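Putative membrane protein (Yersinia pestis CO92, PDB 5TF3) is of unknown function, an all-helical member of the DUF1198 family that is probably membrane-associated. Local coordinates at residues K20-Y23 and I24-M27; F59-H62 and T63-N67; D70-V73 and E74-R77. All blocks are in the same frame, centred on the assembly; numbering follows the deposited sequence.

Interaction 1: K20-Y23 and I24-M27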
loop_
_atom_site.group_PDB
_atom_site.type_symbol
_atom_site.label_atom_id
_atom_site.label_comp_id
_atom_site.label_asym_id
_atom_site.label_seq_id
_atom_site.Cartn_x
_atom_site.Cartn_y
_atom_site.Cartn_z
ATOM N N LYS A 20 -7.725 8.093 -8.322
ATOM C CA LYS A 20 -6.997 8.990 -9.209
ATOM C C LYS A 20 -5.487 8.752 -9.107
ATOM O O LYS A 20 -4.974 8.417 -8.036
ATOM C CB LYS A 20 -7.308 10.445 -8.870
ATOM C CG LYS A 20 -8.738 10.878 -9.186
ATOM C CD LYS A 20 -8.961 12.338 -8.820
ATOM C CE LYS A 20 -10.222 12.893 -9.488
ATOM N NZ LYS A 20 -10.360 14.356 -9.234
ATOM N N PRO A 21 -4.750 8.958 -10.205
ATOM C CA PRO A 21 -3.296 8.721 -10.181
ATOM C C PRO A 21 -2.557 9.515 -9.120
ATOM O O PRO A 21 -1.534 9.038 -8.620
ATOM C CB PRO A 21 -2.847 9.142 -11.589
ATOM C CG PRO A 21 -4.058 9.071 -12.418
ATOM C CD PRO A 21 -5.234 9.346 -11.544
ATOM N N ILE A 22 -3.034 10.717 -8.770
ATOM C CA ILE A 22 -2.348 11.542 -7.771
ATOM C C ILE A 22 -2.061 10.753 -6.501
ATOM O O ILE A 22 -1.044 10.979 -5.829
ATOM C CB ILE A 22 -3.164 12.823 -7.471
ATOM C CG1 ILE A 22 -2.392 13.755 -6.531
ATOM C CG2 ILE A 22 -4.487 12.486 -6.836
ATOM C CD1 ILE A 22 -1.178 14.377 -7.151
ATOM N N TYR A 23 -2.923 9.801 -6.153
ATOM C CA TYR A 23 -2.657 9.047 -4.941
ATOM C C TYR A 23 -1.442 8.140 -5.078
ATOM O O TYR A 23 -0.818 7.814 -4.070
ATOM C CB TYR A 23 -3.894 8.245 -4.549
ATOM C CG TYR A 23 -5.024 9.135 -4.085
ATOM C CD1 TYR A 23 -5.085 9.567 -2.774
ATOM C CD2 TYR A 23 -6.012 9.564 -4.968
ATOM C CE1 TYR A 23 -6.107 10.396 -2.338
ATOM C CE2 TYR A 23 -7.046 10.398 -4.546
ATOM C CZ TYR A 23 -7.079 10.810 -3.231
ATOM O OH TYR A 23 -8.092 11.624 -2.784
ATOM N N ILE A 24 -1.086 7.739 -6.295
ATOM C CA ILE A 24 0.110 6.927 -6.498
ATOM C C ILE A 24 1.348 7.807 -6.623
ATOM O O ILE A 24 2.386 7.519 -6.025
ATOM C CB ILE A 24 -0.070 6.034 -7.740
ATOM C CG1 ILE A 24 -1.408 5.315 -7.686
ATOM C CG2 ILE A 24 1.057 5.033 -7.844
ATOM C CD1 ILE A 24 -1.587 4.519 -6.477
ATOM N N GLU A 25 1.231 8.889 -7.396
ATOM C CA GLU A 25 2.331 9.833 -7.566
ATOM C C GLU A 25 2.785 10.409 -6.230
ATOM O O GLU A 25 3.986 10.577 -5.997
ATOM C CB GLU A 25 1.900 10.945 -8.536
ATOM C CG GLU A 25 1.555 10.399 -9.933
ATOM C CD GLU A 25 0.735 11.359 -10.830
ATOM O OE1 GLU A 25 0.104 12.313 -10.311
ATOM O OE2 GLU A 25 0.711 11.131 -12.068
ATOM N N SER A 26 1.845 10.704 -5.328
ATOM C CA SER A 26 2.238 11.256 -4.031
ATOM C C SER A 26 3.090 10.268 -3.244
ATOM O O SER A 26 4.073 10.655 -2.597
ATOM C CB SER A 26 1.001 11.653 -3.228
ATOM O OG SER A 26 0.379 12.763 -3.845
HETATM N N MSE A 27 2.736 8.991 -3.288
HETATM C CA MSE A 27 3.528 7.964 -2.622
HETATM C C MSE A 27 4.925 7.827 -3.234
HETATM O O MSE A 27 5.914 7.658 -2.514
HETATM C CB MSE A 27 2.792 6.621 -2.668
HETATM C CG MSE A 27 3.585 5.480 -2.073
HETATM SE SE MSE A 27 2.614 3.838 -2.349
HETATM C CE MSE A 27 2.832 3.761 -4.293
#
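Pro21 and Glu25 meet at the start of helix 22-29 through backbone and side chain alike. Among the backbone bonds, Pro21 O takes two donors: Glu25 N at 3.0 Å, lying in the carbonyl plane with an N-H...O angle of 167°, and Ile24 N at 2.7 Å, which sits above that plane and is more bent. The next bond of the series runs from Ser26 N to Ile22 O at 2.9 Å. Proline suits this first turn because its own nitrogen has no hydrogen to give, and at a helix start none is required.

Of the polar side chains, Ser26 keeps OG beside its backbone N (chi1 -69°), which swings the hydroxyl back along the helix to 3.0 Å from Ile22 O. Glu25 folds its CG over Pro21 O at 3.6 Å, and from there the extended chain carries OE2 to a salt bridge with Arg7 of helix 2-17.

Packing between the side chains is lighter. Ile22 and Glu25 cross at about a right angle, the Ile22 methyl CD1 lying beside the carboxylate, 4.0 Å from Glu25 OE1. Apolar contact falls to the branched, buried Ile24, which turns to Ile10 and Ile13 of helix 2-17 and to Val58 of helix 48-65. Proline is common in the first turn of alpha-helices, and here Pro21 O, with its two donors, starts the i to i+4 bonding of helix 22-29.

Interaction 2: F59-H62 and T63-N67; sequences FIYH and TFIKN
Lys66 crosses one face of the Tyr61 ring at a slant, five residues later in the chain, where helix 48-65 ends in a wider turn. From its CB, 3.5 Å from Tyr61 O, the chain passes to CG, which sits over that face in a CH-pi contact, 3.8 Å from the centroid and 18° off the normal. Bends at chi2 (-56°) and chi3 (-78°) keep the chain against the ring: CD lies 3.6 Å from Tyr61 CZ and CE 3.5 Å from Tyr61 OH. At the tip NZ forms a salt bridge with Glu30, whose carboxylate also bonds Tyr61 OH, so a long, flexible lysine can serve both ring and acid.

The spacing of five comes from the pi-type turn, in which Ile65 N reaches Ile60 O at 3.1 Å; a weak bond from Lys66 N to Tyr61 O follows. One acceptor earlier, Phe59 O receives both N and OG1 of Thr63, the hydroxyl at 2.8 Å and above the carbonyl plane, while Thr63 CG2 rests on the Phe59 ring face.

Around this helix end, Thr63 and Phe59 face helix 70-82, Ile60 packs on helix 91-100, and Phe64 touches Glu110 and Leu111 of helix 108-122.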
loop_
_atom_site.group_PDB
_atom_site.type_symbol
_atom_site.label_atom_id
_atom_site.label_comp_id
_atom_site.label_asym_id
_atom_site.label_seq_id
_atom_site.Cartn_x
_atom_site.Cartn_y
_atom_site.Cartn_z
ATOM N N PHE A 59 -1.995 1.522 0.662
ATOM C CA PHE A 59 -2.719 1.562 1.932
ATOM C C PHE A 59 -1.820 2.039 3.073
ATOM O O PHE A 59 -2.170 2.966 3.807
ATOM C CB PHE A 59 -3.289 0.168 2.231
ATOM C CG PHE A 59 -3.926 0.034 3.588
ATOM C CD1 PHE A 59 -3.171 -0.346 4.697
ATOM C CD2 PHE A 59 -5.287 0.254 3.753
ATOM C CE1 PHE A 59 -3.749 -0.464 5.950
ATOM C CE2 PHE A 59 -5.885 0.124 4.997
ATOM C CZ PHE A 59 -5.108 -0.236 6.109
ATOM N N ILE A 60 -0.653 1.410 3.239
ATOM C CA ILE A 60 0.239 1.782 4.341
ATOM C C ILE A 60 0.645 3.245 4.240
ATOM O O ILE A 60 0.648 3.974 5.239
ATOM C CB ILE A 60 1.472 0.863 4.367
ATOM C CG1 ILE A 60 1.081 -0.544 4.849
ATOM C CG2 ILE A 60 2.592 1.505 5.224
ATOM C CD1 ILE A 60 2.181 -1.592 4.707
ATOM N N TYR A 61 0.967 3.709 3.029
ATOM C CA TYR A 61 1.382 5.100 2.860
ATOM C C TYR A 61 0.282 6.058 3.289
ATOM O O TYR A 61 0.519 6.988 4.066
ATOM C CB TYR A 61 1.796 5.375 1.408
ATOM C CG TYR A 61 2.110 6.848 1.168
ATOM C CD1 TYR A 61 3.329 7.401 1.581
ATOM C CD2 TYR A 61 1.177 7.693 0.568
ATOM C CE1 TYR A 61 3.611 8.752 1.388
ATOM C CE2 TYR A 61 1.454 9.051 0.368
ATOM C CZ TYR A 61 2.666 9.568 0.779
ATOM O OH TYR A 61 2.932 10.904 0.584
ATOM N N HIS A 62 -0.934 5.855 2.791
ATOM C CA HIS A 62 -1.992 6.813 3.092
ATOM C C HIS A 62 -2.537 6.671 4.510
ATOM O O HIS A 62 -3.144 7.621 5.013
ATOM C CB HIS A 62 -3.110 6.703 2.046
ATOM C CG HIS A 62 -2.693 7.243 0.718
ATOM N ND1 HIS A 62 -2.539 8.595 0.488
ATOM C CD2 HIS A 62 -2.286 6.620 -0.412
ATOM C CE1 HIS A 62 -2.114 8.782 -0.749
ATOM N NE2 HIS A 62 -1.944 7.599 -1.314
ATOM N N THR A 63 -2.297 5.544 5.192
ATOM C CA THR A 63 -2.774 5.430 6.565
ATOM C C THR A 63 -1.629 5.637 7.556
ATOM O O THR A 63 -1.469 6.744 8.074
ATOM C CB THR A 63 -3.477 4.088 6.793
ATOM O OG1 THR A 63 -2.574 3.000 6.554
ATOM C CG2 THR A 63 -4.727 3.959 5.858
ATOM N N PHE A 64 -0.826 4.600 7.834
ATOM C CA PHE A 64 0.229 4.734 8.842
ATOM C C PHE A 64 1.132 5.938 8.584
ATOM O O PHE A 64 1.468 6.689 9.508
ATOM C CB PHE A 64 1.088 3.471 8.903
ATOM C CG PHE A 64 2.232 3.572 9.895
ATOM C CD1 PHE A 64 1.991 3.466 11.261
ATOM C CD2 PHE A 64 3.537 3.778 9.461
ATOM C CE1 PHE A 64 3.036 3.552 12.178
ATOM C CE2 PHE A 64 4.598 3.867 10.369
ATOM C CZ PHE A 64 4.348 3.762 11.726
ATOM N N ILE A 65 1.557 6.132 7.340
ATOM C CA ILE A 65 2.577 7.149 7.113
ATOM C C ILE A 65 1.978 8.556 7.155
ATOM O O ILE A 65 2.528 9.445 7.810
ATOM C CB ILE A 65 3.333 6.864 5.800
ATOM C CG1 ILE A 65 4.068 5.521 5.929
ATOM C CG2 ILE A 65 4.312 8.004 5.479
ATOM C CD1 ILE A 65 5.019 5.157 4.781
ATOM N N LYS A 66 0.828 8.776 6.515
ATOM C CA LYS A 66 0.262 10.120 6.363
ATOM C C LYS A 66 -0.897 10.439 7.308
ATOM O O LYS A 66 -1.047 11.601 7.699
ATOM C CB LYS A 66 -0.235 10.339 4.924
ATOM C CG LYS A 66 0.821 10.078 3.865
ATOM C CD LYS A 66 2.058 10.910 4.094
ATOM C CE LYS A 66 1.850 12.339 3.623
ATOM N NZ LYS A 66 3.090 13.135 3.852
ATOM N N ASN A 67 -1.737 9.460 7.676
ATOM C CA ASN A 67 -2.938 9.771 8.452
ATOM C C ASN A 67 -3.579 8.503 9.002
ATOM O O ASN A 67 -4.438 7.899 8.344
ATOM C CB ASN A 67 -3.935 10.542 7.575
ATOM C CG ASN A 67 -5.211 10.910 8.312
ATOM O OD1 ASN A 67 -5.341 10.688 9.515
ATOM N ND2 ASN A 67 -6.165 11.481 7.582
#

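Interaction 3: D70-V73 and E74-R77; sequences DENV and ELWR
The first two turns of helix 70-82 are regular alpha-helix, and on them Asn72 and Trp76, one turn apart, run alongside each other in a common direction. Four successive i to i+4 bonds build the backbone: Glu74 N to Asp70 O, Leu75 N to Glu71 O, Trp76 N to Asn72 O and Arg77 N to Val73 O, the last at 2.8 Å. Acidic Asp70 and Glu71 suit the helix start, where they would probably interact favourably with the helix dipole.

The amide of Asn72 as a whole sits at the edge of the indole, the two planes 74° apart, with CG 3.8 Å from Trp76 CD1. Asparagine is apt here because it offers both a donor and an acceptor: ND2 donates to Asn67 O, across the turn that precedes the helix, while OD1 accepts from a water. Placing Trp76 CG beside its backbone N (chi1 -76°) brings CD1 back to 3.3 Å from Asn72 O. The ring also stacks on His62 of helix 48-65. Val73 and Arg77 turn to helix 108-122, touching Tyr118 and Phe122.

That water, in the plane of the indole, joins the pair: it donates to Asn72 OD1 at 2.6 Å and accepts from Trp76 NE1 at 2.9 Å.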
loop_
_atom_site.group_PDB
_atom_site.type_symbol
_atom_site.label_atom_id
_atom_site.label_comp_id
_atom_site.label_asym_id
_atom_site.label_seq_id
_atom_site.Cartn_x
_atom_site.Cartn_y
_atom_site.Cartn_z
ATOM N N ASP A 70 -8.918 6.572 12.524
ATOM C CA ASP A 70 -9.887 5.509 12.248
ATOM C C ASP A 70 -10.702 5.817 11.003
ATOM O O ASP A 70 -10.978 4.924 10.187
ATOM C CB ASP A 70 -10.844 5.320 13.435
ATOM C CG ASP A 70 -10.249 4.488 14.566
ATOM O OD1 ASP A 70 -9.132 3.949 14.401
ATOM O OD2 ASP A 70 -10.919 4.357 15.623
ATOM N N GLU A 71 -11.126 7.071 10.862
ATOM C CA GLU A 71 -11.903 7.472 9.698
ATOM C C GLU A 71 -11.119 7.245 8.410
ATOM O O GLU A 71 -11.645 6.682 7.437
ATOM C CB GLU A 71 -12.321 8.936 9.839
ATOM C CG GLU A 71 -12.836 9.562 8.548
ATOM C CD GLU A 71 -13.727 10.766 8.794
ATOM O OE1 GLU A 71 -14.131 10.976 9.963
ATOM O OE2 GLU A 71 -14.030 11.494 7.818
ATOM N N ASN A 72 -9.848 7.660 8.382
ATOM C CA ASN A 72 -9.081 7.500 7.153
ATOM C C ASN A 72 -8.735 6.037 6.910
ATOM O O ASN A 72 -8.749 5.570 5.764
ATOM C CB ASN A 72 -7.814 8.365 7.204
ATOM C CG ASN A 72 -7.108 8.444 5.855
ATOM O OD1 ASN A 72 -7.688 8.880 4.856
ATOM N ND2 ASN A 72 -5.858 8.015 5.820
ATOM N N VAL A 73 -8.457 5.280 7.979
ATOM C CA VAL A 73 -8.134 3.869 7.800
ATOM C C VAL A 73 -9.338 3.126 7.238
ATOM O O VAL A 73 -9.202 2.266 6.352
ATOM C CB VAL A 73 -7.639 3.255 9.132
ATOM C CG1 VAL A 73 -7.565 1.742 9.031
ATOM C CG2 VAL A 73 -6.243 3.802 9.489
ATOM N N GLU A 74 -10.535 3.452 7.729
ATOM C CA GLU A 74 -11.747 2.822 7.213
ATOM C C GLU A 74 -11.932 3.130 5.730
ATOM O O GLU A 74 -12.299 2.250 4.935
ATOM C CB GLU A 74 -12.959 3.287 8.023
ATOM C CG GLU A 74 -14.278 2.736 7.513
ATOM C CD GLU A 74 -15.432 3.003 8.462
ATOM O OE1 GLU A 74 -15.191 3.130 9.685
ATOM O OE2 GLU A 74 -16.582 3.090 7.981
ATOM N N LEU A 75 -11.669 4.379 5.344
ATOM C CA LEU A 75 -11.713 4.783 3.943
ATOM C C LEU A 75 -10.835 3.890 3.070
ATOM O O LEU A 75 -11.289 3.356 2.052
ATOM C CB LEU A 75 -11.263 6.245 3.853
ATOM C CG LEU A 75 -11.382 7.019 2.559
ATOM C CD1 LEU A 75 -11.435 8.510 2.900
ATOM C CD2 LEU A 75 -10.218 6.701 1.622
ATOM N N TRP A 76 -9.550 3.747 3.435
ATOM C CA TRP A 76 -8.618 2.983 2.607
ATOM C C TRP A 76 -8.872 1.485 2.686
ATOM O O TRP A 76 -8.678 0.771 1.692
ATOM C CB TRP A 76 -7.170 3.334 2.987
ATOM C CG TRP A 76 -6.848 4.682 2.414
ATOM C CD1 TRP A 76 -6.917 5.898 3.046
ATOM C CD2 TRP A 76 -6.485 4.951 1.056
ATOM N NE1 TRP A 76 -6.573 6.911 2.160
ATOM C CE2 TRP A 76 -6.319 6.347 0.931
ATOM C CE3 TRP A 76 -6.279 4.137 -0.066
ATOM C CZ2 TRP A 76 -5.949 6.948 -0.265
ATOM C CZ3 TRP A 76 -5.910 4.747 -1.267
ATOM C CH2 TRP A 76 -5.749 6.130 -1.349
ATOM N N ARG A 77 -9.340 0.992 3.832
ATOM C CA ARG A 77 -9.699 -0.419 3.930
ATOM C C ARG A 77 -10.838 -0.760 2.965
ATOM O O ARG A 77 -10.834 -1.820 2.320
ATOM C CB ARG A 77 -10.094 -0.751 5.381
ATOM C CG ARG A 77 -10.576 -2.183 5.572
ATOM C CD ARG A 77 -10.963 -2.506 7.046
ATOM N NE ARG A 77 -11.338 -3.914 7.184
ATOM C CZ ARG A 77 -12.577 -4.378 7.053
ATOM N NH1 ARG A 77 -13.586 -3.543 6.823
ATOM N NH2 ARG A 77 -12.806 -5.676 7.173
HETATM O O HOH W 1 -6.846 9.749 2.511
#

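From the N terminus, interaction 1 opens helix 22-29, interaction 2 closes helix 48-65, and interaction 3 begins helix 70-82. Each is local; they follow one another in series, neither nesting nor crossing, and none closes a long loop. Their mutual contacts tie the three helices together. Tyr23 O accepts a probable hydrogen bond from His62 NE2, joining interactions 1 and 2, whose centres are about 13 Å apart. The short connection 66-69 between helices 48-65 and 70-82 is bridged by the Asn72 side chain. Tyr23, His62 and Trp76 form an aromatic cluster in which all three interactions meet.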